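Local coordinates for aminopeptidase C (Lactobacillus rhamnosus, PDB 4K7C), which probably acts as a papain-like cysteine aminopeptidase of the bleomycin hydrolase type, cleaving residues from the N-termini of peptides, at residues 64-69 / 166-170; 87-92 / 228-234; 96-100 / 161-166; 111-115 / 131-135. All coordinates share one frame; numbering follows the deposited sequence. Where two conformers were deposited one is given.

Interaction 1 (64-69 / 166-170); sequences QKQSGR and SSKSN
A lone beta bridge between Gln66 and Lys168 ties down the loop that, in papain-like peptidases, runs from the oxyanion-hole glutamine to the nucleophilic cysteine; here these are probably Gln64 and Cys70. Gln66 N donates to Ser167 O at 2.9 Å, approaching from above the carbonyl plane, and Ser169 N returns a straighter bond to Gln66 O (3.1 Å, 157° at the hydrogen). Gln66 is also the centre of an inverse gamma turn, and its side chain lies alongside that of Lys168, OE1 3.6 Å from Lys168 CD. Water 2 joins Gln66 OE1 to Ser167 O.

The Arg69 guanidinium slides under the other loop. Ser166 O stands over the centre of its face, 3.0 Å from Arg69 CZ, too badly angled to be a hydrogen bond. At the edge, Arg69 NE donates to Ser67 OG (2.8 Å) and NH2 to Gln64 O (3.2 Å). Gln64 O is gripped twice, because Ser67 OG reaches it from the opposite face at 2.8 Å. These in-plane bonds of Arg69 fix the rotation of the guanidinium, while Glu162 supplies a salt bridge. Ser167 OG, bonded to Glu162, rests beside Lys65 CD.

Gln64 reaches on to Ser386, and Asp138 receives Ser169 OG. Arg69 occupies the N-cap of helix 70-87 and makes a cation-pi contact with Phe100 of helix 96-117, while the partner loop leads straight into helix 170-192.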
loop_
_atom_site.group_PDB
_atom_site.type_symbol
_atom_site.label_atom_id
_atom_site.label_comp_id
_atom_site.label_asym_id
_atom_site.label_seq_id
_atom_site.Cartn_x
_atom_site.Cartn_y
_atom_site.Cartn_z
ATOM N N GLN A 64 -14.010 7.712 -17.509
ATOM C CA GLN A 64 -14.816 8.808 -16.985
ATOM C C GLN A 64 -14.617 9.127 -15.518
ATOM O O GLN A 64 -15.046 10.179 -15.033
ATOM C CB GLN A 64 -16.286 8.490 -17.281
ATOM C CG GLN A 64 -16.921 7.471 -16.332
ATOM C CD GLN A 64 -18.192 6.945 -16.864
ATOM O OE1 GLN A 64 -18.255 6.409 -17.976
ATOM N NE2 GLN A 64 -19.244 7.196 -16.141
ATOM N N LYS A 65 -13.940 8.233 -14.811
ATOM C CA LYS A 65 -13.677 8.422 -13.393
ATOM C C LYS A 65 -14.945 8.605 -12.590
ATOM O O LYS A 65 -15.962 7.975 -12.925
ATOM C CB LYS A 65 -12.604 9.496 -13.231
ATOM C CG LYS A 65 -11.348 9.015 -13.935
ATOM C CD LYS A 65 -10.132 9.850 -13.581
ATOM C CE LYS A 65 -8.857 9.307 -14.236
ATOM N NZ LYS A 65 -7.698 10.235 -14.056
ATOM N N GLN A 66 -14.938 9.487 -11.597
ATOM C CA GLN A 66 -16.038 9.599 -10.710
ATOM C C GLN A 66 -16.964 10.689 -11.253
ATOM O O GLN A 66 -17.212 11.741 -10.646
ATOM C CB GLN A 66 -15.557 9.867 -9.277
ATOM C CG GLN A 66 -14.677 8.756 -8.755
ATOM C CD GLN A 66 -14.086 9.113 -7.408
ATOM O OE1 GLN A 66 -12.998 9.699 -7.312
ATOM N NE2 GLN A 66 -14.754 8.724 -6.377
ATOM N N SER A 67 -17.595 10.323 -12.358
ATOM C CA SER A 67 -18.581 11.173 -12.938
ATOM C C SER A 67 -19.591 10.278 -13.681
ATOM O O SER A 67 -19.337 9.079 -13.910
ATOM C CB SER A 67 -17.930 12.152 -13.957
ATOM O OG SER A 67 -17.560 11.471 -15.124
ATOM N N GLY A 68 -20.767 10.839 -13.949
ATOM C CA GLY A 68 -21.839 10.091 -14.690
ATOM C C GLY A 68 -21.900 10.472 -16.172
ATOM O O GLY A 68 -23.001 10.656 -16.728
ATOM N N ARG A 69 -20.749 10.464 -16.850
ATOM C CA ARG A 69 -20.635 10.998 -18.176
ATOM C C ARG A 69 -20.612 9.859 -19.206
ATOM O O ARG A 69 -20.194 10.081 -20.326
ATOM C CB ARG A 69 -19.363 11.868 -18.343
ATOM C CG ARG A 69 -19.401 13.110 -17.559
ATOM C CD ARG A 69 -18.144 13.955 -17.693
ATOM N NE ARG A 69 -16.962 13.230 -17.202
ATOM C CZ ARG A 69 -15.719 13.569 -17.423
ATOM N NH1 ARG A 69 -15.376 14.594 -18.221
ATOM N NH2 ARG A 69 -14.760 12.827 -16.889
ATOM N N SER A 166 -14.288 17.657 -13.233
ATOM C CA SER A 166 -14.795 16.905 -14.388
ATOM C C SER A 166 -14.649 15.421 -14.148
ATOM O O SER A 166 -15.470 14.649 -14.620
ATOM C CB SER A 166 -14.097 17.271 -15.719
ATOM O OG SER A 166 -12.694 17.062 -15.755
ATOM N N SER A 167 -13.604 15.034 -13.424
ATOM C CA SER A 167 -13.311 13.657 -13.115
ATOM C C SER A 167 -13.818 13.235 -11.676
ATOM O O SER A 167 -13.714 12.054 -11.271
ATOM C CB SER A 167 -11.809 13.394 -13.364
ATOM O OG SER A 167 -11.540 13.022 -14.739
ATOM N N LYS A 168 -14.448 14.162 -10.942
ATOM C CA LYS A 168 -15.043 13.931 -9.631
ATOM C C LYS A 168 -16.093 15.005 -9.416
ATOM O O LYS A 168 -15.801 16.047 -8.816
ATOM C CB LYS A 168 -13.975 13.970 -8.558
ATOM C CG LYS A 168 -14.325 13.561 -7.153
ATOM C CD LYS A 168 -13.007 13.226 -6.422
ATOM C CE LYS A 168 -13.197 13.153 -4.917
ATOM N NZ LYS A 168 -14.590 12.824 -4.506
ATOM N N SER A 169 -17.261 14.782 -10.040
ATOM C CA SER A 169 -18.260 15.834 -10.216
ATOM C C SER A 169 -19.213 16.043 -9.062
ATOM O O SER A 169 -20.096 16.931 -9.123
ATOM C CB SER A 169 -19.081 15.542 -11.439
ATOM O OG SER A 169 -19.640 14.217 -11.376
ATOM N N ASN A 170 -19.079 15.233 -8.010
ATOM C CA ASN A 170 -20.059 15.323 -6.905
ATOM C C ASN A 170 -20.233 16.714 -6.318
ATOM O O ASN A 170 -21.355 17.185 -6.150
ATOM C CB ASN A 170 -19.766 14.282 -5.821
ATOM C CG ASN A 170 -20.120 12.851 -6.254
HETATM O O HOH W 1 -8.650 12.914 -14.816
HETATM O O HOH W 2 -11.689 10.843 -9.539
HETATM O O HOH W 3 -11.710 11.377 -16.917
#

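Interaction 2 (87-92 / 228-234); sequences FKIKDF and FEYRDDD
Asp233 reaches across to the loop that leaves helix 70-87, and every atom of its side chain has a neighbour there. CB lies 3.7 Å from Lys88 O. CG sits beside its own backbone N (chi1 -64°), which places the carboxylate around the same carbonyl that Asp233 N bonds: that N-H meets Lys88 O at 2.7 Å. At the tip, OD1 uses its syn lone pair to accept Lys90 N (2.9 Å, 151° at the hydrogen), while OD2 packs against Lys88 CB. Lys88 NZ makes a long salt bridge to Asp234 OD2 at 3.6 Å.

Asp233 belongs to the turn of a beta-hairpin, strands 226-231 and 237-243, and the loop it grips makes a type II turn from Ile89 to Phe92. Up the strand, Ile89 CD1 points into the face of the Tyr230 ring, a CH-pi contact 3.8 Å from the ring centroid to CD1. Water 4 links Tyr230 OH to Phe87 O. With a leucine in place of Tyr230, Ile89 would probably lose its flat seat, and this water and the stacked ring of His238 would each lose a partner. Phe92 CE1 comes within 3.7 Å of Phe228 CZ, the rings meeting obliquely with planes at 62°, and Pro156 packs on both. Arg231 bonds Lys235 O within the hairpin and Phe52 O of the second subunit.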
loop_
_atom_site.group_PDB
_atom_site.type_symbol
_atom_site.label_atom_id
_atom_site.label_comp_id
_atom_site.label_asym_id
_atom_site.label_seq_id
_atom_site.Cartn_x
_atom_site.Cartn_y
_atom_site.Cartn_z
ATOM N N PHE A 87 -7.532 9.234 -39.928
ATOM C CA PHE A 87 -6.351 10.108 -39.831
ATOM C C PHE A 87 -5.155 9.389 -39.276
ATOM O O PHE A 87 -4.060 9.939 -39.125
ATOM C CB PHE A 87 -6.700 11.394 -39.014
ATOM C CG PHE A 87 -7.676 12.267 -39.699
ATOM C CD1 PHE A 87 -7.219 13.210 -40.624
ATOM C CD2 PHE A 87 -9.042 12.070 -39.551
ATOM C CE1 PHE A 87 -8.082 14.014 -41.297
ATOM C CE2 PHE A 87 -9.963 12.885 -40.270
ATOM C CZ PHE A 87 -9.460 13.831 -41.166
ATOM N N LYS A 88 -5.334 8.114 -38.945
ATOM C CA LYS A 88 -4.234 7.286 -38.432
ATOM C C LYS A 88 -3.645 7.899 -37.182
ATOM O O LYS A 88 -2.433 8.173 -37.044
ATOM C CB LYS A 88 -3.169 6.932 -39.515
ATOM C CG LYS A 88 -3.728 6.280 -40.773
ATOM C CD LYS A 88 -2.702 6.337 -41.912
ATOM C CE LYS A 88 -2.700 5.067 -42.765
ATOM N NZ LYS A 88 -1.952 4.004 -42.018
ATOM N N ILE A 89 -4.516 8.059 -36.198
ATOM C CA ILE A 89 -4.055 8.537 -34.878
ATOM C C ILE A 89 -4.517 7.528 -33.824
ATOM O O ILE A 89 -5.643 7.635 -33.234
ATOM C CB ILE A 89 -4.568 9.982 -34.517
ATOM C CG1 ILE A 89 -4.487 10.938 -35.716
ATOM C CG2 ILE A 89 -3.783 10.570 -33.357
ATOM C CD1 ILE A 89 -5.259 12.230 -35.520
ATOM N N LYS A 90 -3.605 6.591 -33.545
ATOM C CA LYS A 90 -3.898 5.493 -32.606
ATOM C C LYS A 90 -4.328 6.076 -31.224
ATOM O O LYS A 90 -3.650 6.937 -30.687
ATOM C CB LYS A 90 -2.666 4.584 -32.398
ATOM C CG LYS A 90 -3.098 3.220 -31.812
ATOM C CD LYS A 90 -1.927 2.257 -31.628
ATOM C CE LYS A 90 -1.081 2.637 -30.419
ATOM N NZ LYS A 90 0.013 1.648 -30.167
ATOM N N ASP A 91 -5.427 5.570 -30.654
ATOM C CA ASP A 91 -5.854 5.955 -29.290
ATOM C C ASP A 91 -6.241 7.430 -29.093
ATOM O O ASP A 91 -6.312 7.975 -27.944
ATOM C CB ASP A 91 -4.797 5.560 -28.265
ATOM C CG ASP A 91 -4.592 4.028 -28.195
ATOM O OD1 ASP A 91 -5.417 3.233 -28.702
ATOM O OD2 ASP A 91 -3.501 3.649 -27.674
ATOM N N PHE A 92 -6.464 8.106 -30.198
ATOM C CA PHE A 92 -6.808 9.532 -30.112
ATOM C C PHE A 92 -8.070 9.719 -29.243
ATOM O O PHE A 92 -8.995 8.869 -29.276
ATOM C CB PHE A 92 -7.117 10.075 -31.485
ATOM C CG PHE A 92 -7.519 11.534 -31.441
ATOM C CD1 PHE A 92 -6.585 12.529 -31.193
ATOM C CD2 PHE A 92 -8.845 11.883 -31.622
ATOM C CE1 PHE A 92 -6.960 13.888 -31.167
ATOM C CE2 PHE A 92 -9.203 13.237 -31.604
ATOM C CZ PHE A 92 -8.281 14.214 -31.324
ATOM N N PHE A 228 -3.897 22.355 -33.881
ATOM C CA PHE A 228 -3.880 20.914 -33.637
ATOM C C PHE A 228 -2.588 20.367 -34.258
ATOM O O PHE A 228 -2.406 20.509 -35.466
ATOM C CB PHE A 228 -5.077 20.331 -34.305
ATOM C CG PHE A 228 -5.254 18.829 -34.137
ATOM C CD1 PHE A 228 -4.986 18.198 -32.928
ATOM C CD2 PHE A 228 -5.773 18.098 -35.157
ATOM C CE1 PHE A 228 -5.166 16.834 -32.784
ATOM C CE2 PHE A 228 -6.032 16.741 -35.011
ATOM C CZ PHE A 228 -5.720 16.115 -33.817
ATOM N N GLU A 229 -1.672 19.811 -33.442
ATOM C CA GLU A 229 -0.445 19.223 -33.910
ATOM C C GLU A 229 -0.419 17.736 -33.439
ATOM O O GLU A 229 -0.796 17.473 -32.307
ATOM C CB GLU A 229 0.750 19.913 -33.229
ATOM C CG GLU A 229 1.029 21.346 -33.625
ATOM C CD GLU A 229 2.297 21.908 -32.986
ATOM O OE1 GLU A 229 3.400 21.624 -33.483
ATOM O OE2 GLU A 229 2.170 22.785 -32.073
ATOM N N TYR A 230 -0.062 16.820 -34.308
ATOM C CA TYR A 230 0.002 15.417 -34.002
ATOM C C TYR A 230 0.937 14.673 -34.985
ATOM O O TYR A 230 1.331 15.214 -35.995
ATOM C CB TYR A 230 -1.371 14.761 -34.016
ATOM C CG TYR A 230 -2.000 14.702 -35.376
ATOM C CD1 TYR A 230 -2.761 15.777 -35.888
ATOM C CD2 TYR A 230 -1.840 13.579 -36.170
ATOM C CE1 TYR A 230 -3.289 15.743 -37.143
ATOM C CE2 TYR A 230 -2.411 13.532 -37.413
ATOM C CZ TYR A 230 -3.104 14.627 -37.888
ATOM O OH TYR A 230 -3.638 14.523 -39.105
ATOM N N ARG A 231 1.327 13.474 -34.590
ATOM C CA ARG A 231 1.997 12.517 -35.442
ATOM C C ARG A 231 1.076 11.356 -35.681
ATOM O O ARG A 231 0.477 10.781 -34.739
ATOM C CB ARG A 231 3.313 12.024 -34.837
ATOM C CG ARG A 231 4.383 13.048 -34.997
ATOM C CD ARG A 231 5.773 12.496 -34.968
ATOM N NE ARG A 231 6.767 13.583 -34.984
ATOM C CZ ARG A 231 7.627 13.774 -35.977
ATOM N NH1 ARG A 231 7.616 12.973 -37.056
ATOM N NH2 ARG A 231 8.490 14.745 -35.918
ATOM N N ASP A 232 0.916 11.029 -36.975
ATOM C CA ASP A 232 0.128 9.891 -37.372
ATOM C C ASP A 232 0.874 8.574 -37.099
ATOM O O ASP A 232 1.999 8.597 -36.653
ATOM C CB ASP A 232 -0.361 10.023 -38.817
ATOM C CG ASP A 232 0.759 9.916 -39.852
ATOM O OD1 ASP A 232 1.776 9.216 -39.644
ATOM O OD2 ASP A 232 0.496 10.463 -40.919
ATOM N N ASP A 233 0.191 7.462 -37.360
ATOM C CA ASP A 233 0.699 6.128 -37.063
ATOM C C ASP A 233 1.887 5.791 -37.965
ATOM O O ASP A 233 2.618 4.874 -37.633
ATOM C CB ASP A 233 -0.406 5.080 -37.243
ATOM C CG ASP A 233 -1.570 5.262 -36.242
ATOM O OD1 ASP A 233 -1.313 5.867 -35.191
ATOM O OD2 ASP A 233 -2.700 4.791 -36.594
ATOM N N ASP A 234 2.087 6.513 -39.075
ATOM C CA ASP A 234 3.314 6.339 -39.941
ATOM C C ASP A 234 4.430 7.252 -39.570
ATOM O O ASP A 234 5.438 7.359 -40.314
ATOM C CB ASP A 234 2.983 6.550 -41.401
ATOM C CG ASP A 234 2.060 5.473 -41.928
ATOM O OD1 ASP A 234 2.255 4.344 -41.550
ATOM O OD2 ASP A 234 1.094 5.752 -42.620
HETATM O O HOH W 4 -3.388 12.303 -40.384
#

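Interaction 3 (96-100 / 161-166)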
loop_
_atom_site.group_PDB
_atom_site.type_symbol
_atom_site.label_atom_id
_atom_site.label_comp_id
_atom_site.label_asym_id
_atom_site.label_seq_id
_atom_site.Cartn_x
_atom_site.Cartn_y
_atom_site.Cartn_z
ATOM N N GLN A 96 -13.928 14.974 -23.307
ATOM C CA GLN A 96 -15.218 14.813 -22.588
ATOM C C GLN A 96 -15.566 15.947 -21.645
ATOM O O GLN A 96 -16.703 16.079 -21.305
ATOM C CB GLN A 96 -15.215 13.465 -21.846
ATOM C CG GLN A 96 -14.733 12.328 -22.704
ATOM C CD GLN A 96 -13.287 12.035 -22.597
ATOM O OE1 GLN A 96 -12.489 12.814 -22.048
ATOM N NE2 GLN A 96 -12.875 10.908 -23.248
ATOM N N ASN A 97 -14.591 16.757 -21.218
ATOM C CA ASN A 97 -14.826 17.893 -20.397
ATOM C C ASN A 97 -15.565 18.985 -21.251
ATOM O O ASN A 97 -16.440 19.634 -20.722
ATOM C CB ASN A 97 -13.580 18.425 -19.822
ATOM C CG ASN A 97 -13.830 19.437 -18.732
ATOM O OD1 ASN A 97 -14.931 19.491 -18.134
ATOM N ND2 ASN A 97 -12.826 20.184 -18.400
ATOM N N TYR A 98 -15.198 19.112 -22.517
ATOM C CA TYR A 98 -15.812 20.078 -23.446
ATOM C C TYR A 98 -17.322 19.882 -23.490
ATOM O O TYR A 98 -18.060 20.838 -23.261
ATOM C CB TYR A 98 -15.137 20.041 -24.845
ATOM C CG TYR A 98 -15.584 21.169 -25.760
ATOM C CD1 TYR A 98 -15.074 22.468 -25.663
ATOM C CD2 TYR A 98 -16.568 20.930 -26.688
ATOM C CE1 TYR A 98 -15.516 23.483 -26.521
ATOM C CE2 TYR A 98 -17.057 21.964 -27.502
ATOM C CZ TYR A 98 -16.480 23.195 -27.441
ATOM O OH TYR A 98 -16.939 24.226 -28.322
ATOM N N THR A 99 -17.768 18.632 -23.713
ATOM C CA THR A 99 -19.193 18.342 -23.765
ATOM C C THR A 99 -19.802 18.494 -22.412
ATOM O O THR A 99 -20.942 18.936 -22.287
ATOM C CB THR A 99 -19.488 16.922 -24.317
ATOM O OG1 THR A 99 -18.528 15.984 -23.754
ATOM C CG2 THR A 99 -19.363 16.891 -25.797
ATOM N N PHE A 100 -19.006 18.277 -21.342
ATOM C CA PHE A 100 -19.535 18.331 -19.976
ATOM C C PHE A 100 -19.848 19.783 -19.623
ATOM O O PHE A 100 -20.897 20.142 -18.994
ATOM C CB PHE A 100 -18.505 17.785 -18.996
ATOM C CG PHE A 100 -19.043 17.420 -17.611
ATOM C CD1 PHE A 100 -20.216 16.706 -17.424
ATOM C CD2 PHE A 100 -18.277 17.705 -16.474
ATOM C CE1 PHE A 100 -20.620 16.315 -16.186
ATOM C CE2 PHE A 100 -18.671 17.310 -15.193
ATOM C CZ PHE A 100 -19.846 16.600 -15.051
ATOM N N PRO A 161 -8.453 19.686 -21.362
ATOM C CA PRO A 161 -8.187 18.578 -20.457
ATOM C C PRO A 161 -9.162 18.493 -19.285
ATOM O O PRO A 161 -9.907 19.479 -18.928
ATOM C CB PRO A 161 -6.772 18.874 -19.919
ATOM C CG PRO A 161 -6.195 19.953 -20.721
ATOM C CD PRO A 161 -7.373 20.678 -21.344
ATOM N N GLU A 162 -9.146 17.344 -18.645
ATOM C CA GLU A 162 -9.848 17.180 -17.392
ATOM C C GLU A 162 -9.356 18.142 -16.282
ATOM O O GLU A 162 -8.184 18.548 -16.195
ATOM C CB GLU A 162 -9.757 15.688 -16.878
ATOM C CG GLU A 162 -10.349 14.714 -17.879
ATOM C CD GLU A 162 -11.859 14.758 -17.820
ATOM O OE1 GLU A 162 -12.381 14.588 -16.687
ATOM O OE2 GLU A 162 -12.491 14.955 -18.899
ATOM N N THR A 163 -10.274 18.420 -15.390
ATOM C CA THR A 163 -10.023 19.111 -14.140
ATOM C C THR A 163 -10.454 18.202 -12.952
ATOM O O THR A 163 -10.864 17.068 -13.140
ATOM C CB THR A 163 -10.805 20.397 -14.060
ATOM O OG1 THR A 163 -12.183 20.070 -13.958
ATOM C CG2 THR A 163 -10.527 21.366 -15.315
ATOM N N TYR A 164 -10.248 18.695 -11.755
ATOM C CA TYR A 164 -10.723 18.018 -10.527
ATOM C C TYR A 164 -12.163 17.659 -10.662
ATOM O O TYR A 164 -12.501 16.535 -10.446
ATOM C CB TYR A 164 -10.418 18.834 -9.252
ATOM C CG TYR A 164 -10.818 18.143 -7.990
ATOM C CD1 TYR A 164 -9.887 17.552 -7.152
ATOM C CD2 TYR A 164 -12.156 18.104 -7.613
ATOM C CE1 TYR A 164 -10.321 16.842 -6.014
ATOM C CE2 TYR A 164 -12.552 17.488 -6.457
ATOM C CZ TYR A 164 -11.614 16.895 -5.658
ATOM O OH TYR A 164 -12.015 16.281 -4.498
ATOM N N SER A 165 -13.031 18.617 -11.001
ATOM C CA SER A 165 -14.460 18.431 -10.927
ATOM C C SER A 165 -14.956 17.578 -12.095
ATOM O O SER A 165 -15.936 16.919 -11.976
ATOM C CB SER A 165 -15.181 19.752 -10.917
ATOM O OG SER A 165 -14.932 20.468 -9.773
ATOM N N SER A 166 -14.288 17.657 -13.233
ATOM C CA SER A 166 -14.795 16.905 -14.388
ATOM C C SER A 166 -14.649 15.421 -14.148
ATOM O O SER A 166 -15.470 14.649 -14.620
ATOM C CB SER A 166 -14.097 17.271 -15.719
ATOM O OG SER A 166 -12.694 17.062 -15.755
HETATM O O HOH W 5 -11.559 16.076 -21.225
#
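The Asn97 amide is buried against the 161-166 loop with its two ends treated unequally: OD1 has no hydrogen-bond partner anywhere in the model and merely abuts Ser166 CB at 3.4 Å, whereas ND2 donates twice. One bond goes to Pro161 O (3.0 Å, 148° at the hydrogen), the other to Leu219 O. CG lies opposite the backbone N about CA-CB (chi1 -168°), and this extends the amide from helix 96-117 into the loop.

The loop is braced from within by two reciprocal side-chain-to-backbone bonds. Thr163 N donates to Ser166 OG at 2.8 Å, and Ser166 N returns to Thr163 OG1 at 3.3 Å in an ST motif, while Thr163 OG1 itself bonds Thr218 O of helix 197-219. The Ser166 hydroxyl then gives its proton to Glu162 OE1 (2.7 Å), approaching from above the carboxylate plane; OE1 also takes Ser167 OG and a salt bridge from Arg69. Glu162 bends back at chi2, and water 5 bridges Glu162 OE2 and Asn97 N at the start of the helix.

One turn on, Phe100 brings CE2 to 4.0 Å from Ser166 CA, with Ser165 O at the ring edge. Met31 of the third subunit packs on Thr163, and Tyr164 makes backbone hydrogen bonds to that subunit.

Interaction 4 (111-115 / 131-135); sequences FYENV and LLATP
The Phe111 ring stands between two aliphatic groups on opposite faces. Pro135 CB lies over one face in a CH-pi contact, 4.0 Å from the centroid of the Phe111 ring and 27° off its normal, and Val115 CG2, one turn along the same helix, covers the other. Phe111 and Pro135 run side by side in the same direction, so the proline lies along the ring. The edge is occupied as well: Leu131 O lies in the ring plane, 3.7 Å from Phe111 CE1, while Leu132 crosses at about a right angle and puts its CD2 3.9 Å from CZ. With CG opposite the backbone N (chi1 173°), the ring leaves helix 96-117 and enters the angle between the last turn of helix 126-133 and the proline that follows it.

The contact thus joins two consecutive helices of the helix-rich part of the papain-like fold, with no hydrogen bond between the segments. Leu131 forms its second half. Its CD2 touches Asn114 CB at 3.7 Å and Phe111 CD1 at 3.9 Å, while CD1 nestles against the helix backbone, 3.7 Å from Asn114 O. Its chi1 of -102° falls off a staggered position, a modest strain that accompanies this placement.

Replacing Phe111 with an alanine is likely to open a gap between the helices, leaving Pro135, Leu132 and the Val115 methyl without the surface they share. Leu180 of helix 170-192 also packs on Phe111, and Arg181 of that helix bonds Leu132 O. Tyr357 of the third subunit packs on Leu132.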
loop_
_atom_site.group_PDB
_atom_site.type_symbol
_atom_site.label_atom_id
_atom_site.label_comp_id
_atom_site.label_asym_id
_atom_site.label_seq_id
_atom_site.Cartn_x
_atom_site.Cartn_y
_atom_site.Cartn_z
ATOM N N PHE A 111 -33.410 23.976 -17.175
ATOM C CA PHE A 111 -34.074 23.937 -15.902
ATOM C C PHE A 111 -34.876 25.233 -15.637
ATOM O O PHE A 111 -36.028 25.181 -15.218
ATOM C CB PHE A 111 -33.047 23.687 -14.783
ATOM C CG PHE A 111 -33.624 23.798 -13.400
ATOM C CD1 PHE A 111 -34.270 22.725 -12.795
ATOM C CD2 PHE A 111 -33.446 24.958 -12.682
ATOM C CE1 PHE A 111 -34.778 22.878 -11.504
ATOM C CE2 PHE A 111 -33.965 25.139 -11.445
ATOM C CZ PHE A 111 -34.633 24.075 -10.814
ATOM N N TYR A 112 -34.272 26.383 -15.886
ATOM C CA TYR A 112 -34.959 27.646 -15.620
ATOM C C TYR A 112 -36.216 27.728 -16.500
ATOM O O TYR A 112 -37.260 28.248 -16.062
ATOM C CB TYR A 112 -34.076 28.821 -15.887
ATOM C CG TYR A 112 -32.871 28.954 -15.009
ATOM C CD1 TYR A 112 -32.900 28.624 -13.647
ATOM C CD2 TYR A 112 -31.663 29.464 -15.517
ATOM C CE1 TYR A 112 -31.800 28.815 -12.805
ATOM C CE2 TYR A 112 -30.553 29.663 -14.695
ATOM C CZ TYR A 112 -30.579 29.298 -13.348
ATOM O OH TYR A 112 -29.486 29.471 -12.475
ATOM N N GLU A 113 -36.111 27.291 -17.729
ATOM C CA GLU A 113 -37.247 27.384 -18.657
ATOM C C GLU A 113 -38.340 26.418 -18.188
ATOM O O GLU A 113 -39.562 26.713 -18.293
ATOM C CB GLU A 113 -36.815 27.136 -20.111
ATOM C CG GLU A 113 -36.034 28.314 -20.703
ATOM C CD GLU A 113 -36.899 29.564 -20.799
ATOM O OE1 GLU A 113 -38.111 29.365 -21.147
ATOM O OE2 GLU A 113 -36.406 30.689 -20.529
ATOM N N ASN A 114 -37.933 25.268 -17.672
ATOM C CA ASN A 114 -38.918 24.320 -17.085
ATOM C C ASN A 114 -39.613 24.843 -15.854
ATOM O O ASN A 114 -40.842 24.622 -15.669
ATOM C CB ASN A 114 -38.303 22.933 -16.851
ATOM C CG ASN A 114 -38.253 22.111 -18.124
ATOM O OD1 ASN A 114 -39.032 22.333 -19.040
ATOM N ND2 ASN A 114 -37.332 21.131 -18.196
ATOM N N VAL A 115 -38.874 25.558 -15.009
ATOM C CA VAL A 115 -39.414 26.177 -13.865
ATOM C C VAL A 115 -40.412 27.296 -14.255
ATOM O O VAL A 115 -41.492 27.429 -13.615
ATOM C CB VAL A 115 -38.312 26.847 -12.989
ATOM C CG1 VAL A 115 -38.902 27.676 -11.915
ATOM C CG2 VAL A 115 -37.456 25.755 -12.311
ATOM N N LEU A 131 -38.861 17.916 -11.361
ATOM C CA LEU A 131 -37.890 18.978 -11.645
ATOM C C LEU A 131 -36.930 19.332 -10.530
ATOM O O LEU A 131 -35.724 19.428 -10.746
ATOM C CB LEU A 131 -38.640 20.276 -11.943
ATOM C CG LEU A 131 -38.774 20.673 -13.375
ATOM C CD1 LEU A 131 -39.480 22.043 -13.396
ATOM C CD2 LEU A 131 -37.385 20.748 -14.063
ATOM N N LEU A 132 -37.480 19.556 -9.340
ATOM C CA LEU A 132 -36.696 20.077 -8.222
ATOM C C LEU A 132 -35.872 18.953 -7.601
ATOM O O LEU A 132 -34.859 19.246 -6.930
ATOM C CB LEU A 132 -37.555 20.735 -7.194
ATOM C CG LEU A 132 -38.235 21.957 -7.732
ATOM C CD1 LEU A 132 -39.258 22.486 -6.747
ATOM C CD2 LEU A 132 -37.236 23.065 -8.051
ATOM N N ALA A 133 -36.342 17.727 -7.771
ATOM C CA ALA A 133 -35.632 16.582 -7.176
ATOM C C ALA A 133 -34.281 16.385 -7.875
ATOM O O ALA A 133 -33.315 16.021 -7.224
ATOM C CB ALA A 133 -36.468 15.306 -7.216
ATOM N N THR A 134 -34.216 16.694 -9.183
ATOM C CA THR A 134 -33.004 16.527 -9.928
ATOM C C THR A 134 -32.786 17.684 -10.896
ATOM O O THR A 134 -33.043 17.534 -12.115
ATOM C CB THR A 134 -32.971 15.202 -10.689
ATOM O OG1 THR A 134 -33.459 14.154 -9.866
ATOM C CG2 THR A 134 -31.602 14.863 -11.063
ATOM N N PRO A 135 -32.420 18.866 -10.370
ATOM C CA PRO A 135 -32.372 20.008 -11.318
ATOM C C PRO A 135 -31.518 19.798 -12.562
ATOM O O PRO A 135 -31.953 20.104 -13.679
ATOM C CB PRO A 135 -31.840 21.162 -10.432
ATOM C CG PRO A 135 -32.216 20.774 -9.067
ATOM C CD PRO A 135 -31.981 19.301 -9.040
#

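How the interactions relate
Interactions 1 and 3 are effectively one network: their centres are 8 Å apart, they share Ser166, and Glu162 OE1 of interaction 3 lies 2.6 Å from Ser167 OG and 3.0 Å from Arg69 NH2 of interaction 1. Together they fasten the loop entering helix 70-87, whose first residue, Cys70, is probably the nucleophile. Interaction 2 follows the far end of that helix, its centre about 27 Å from that of interaction 1. Interaction 4 uses helix 96-117, which also carries interaction 3, about 23 Å away between centres. Interactions 2 and 4 are about 42 Å apart by centres, and interactions 3 and 4 both touch the third subunit.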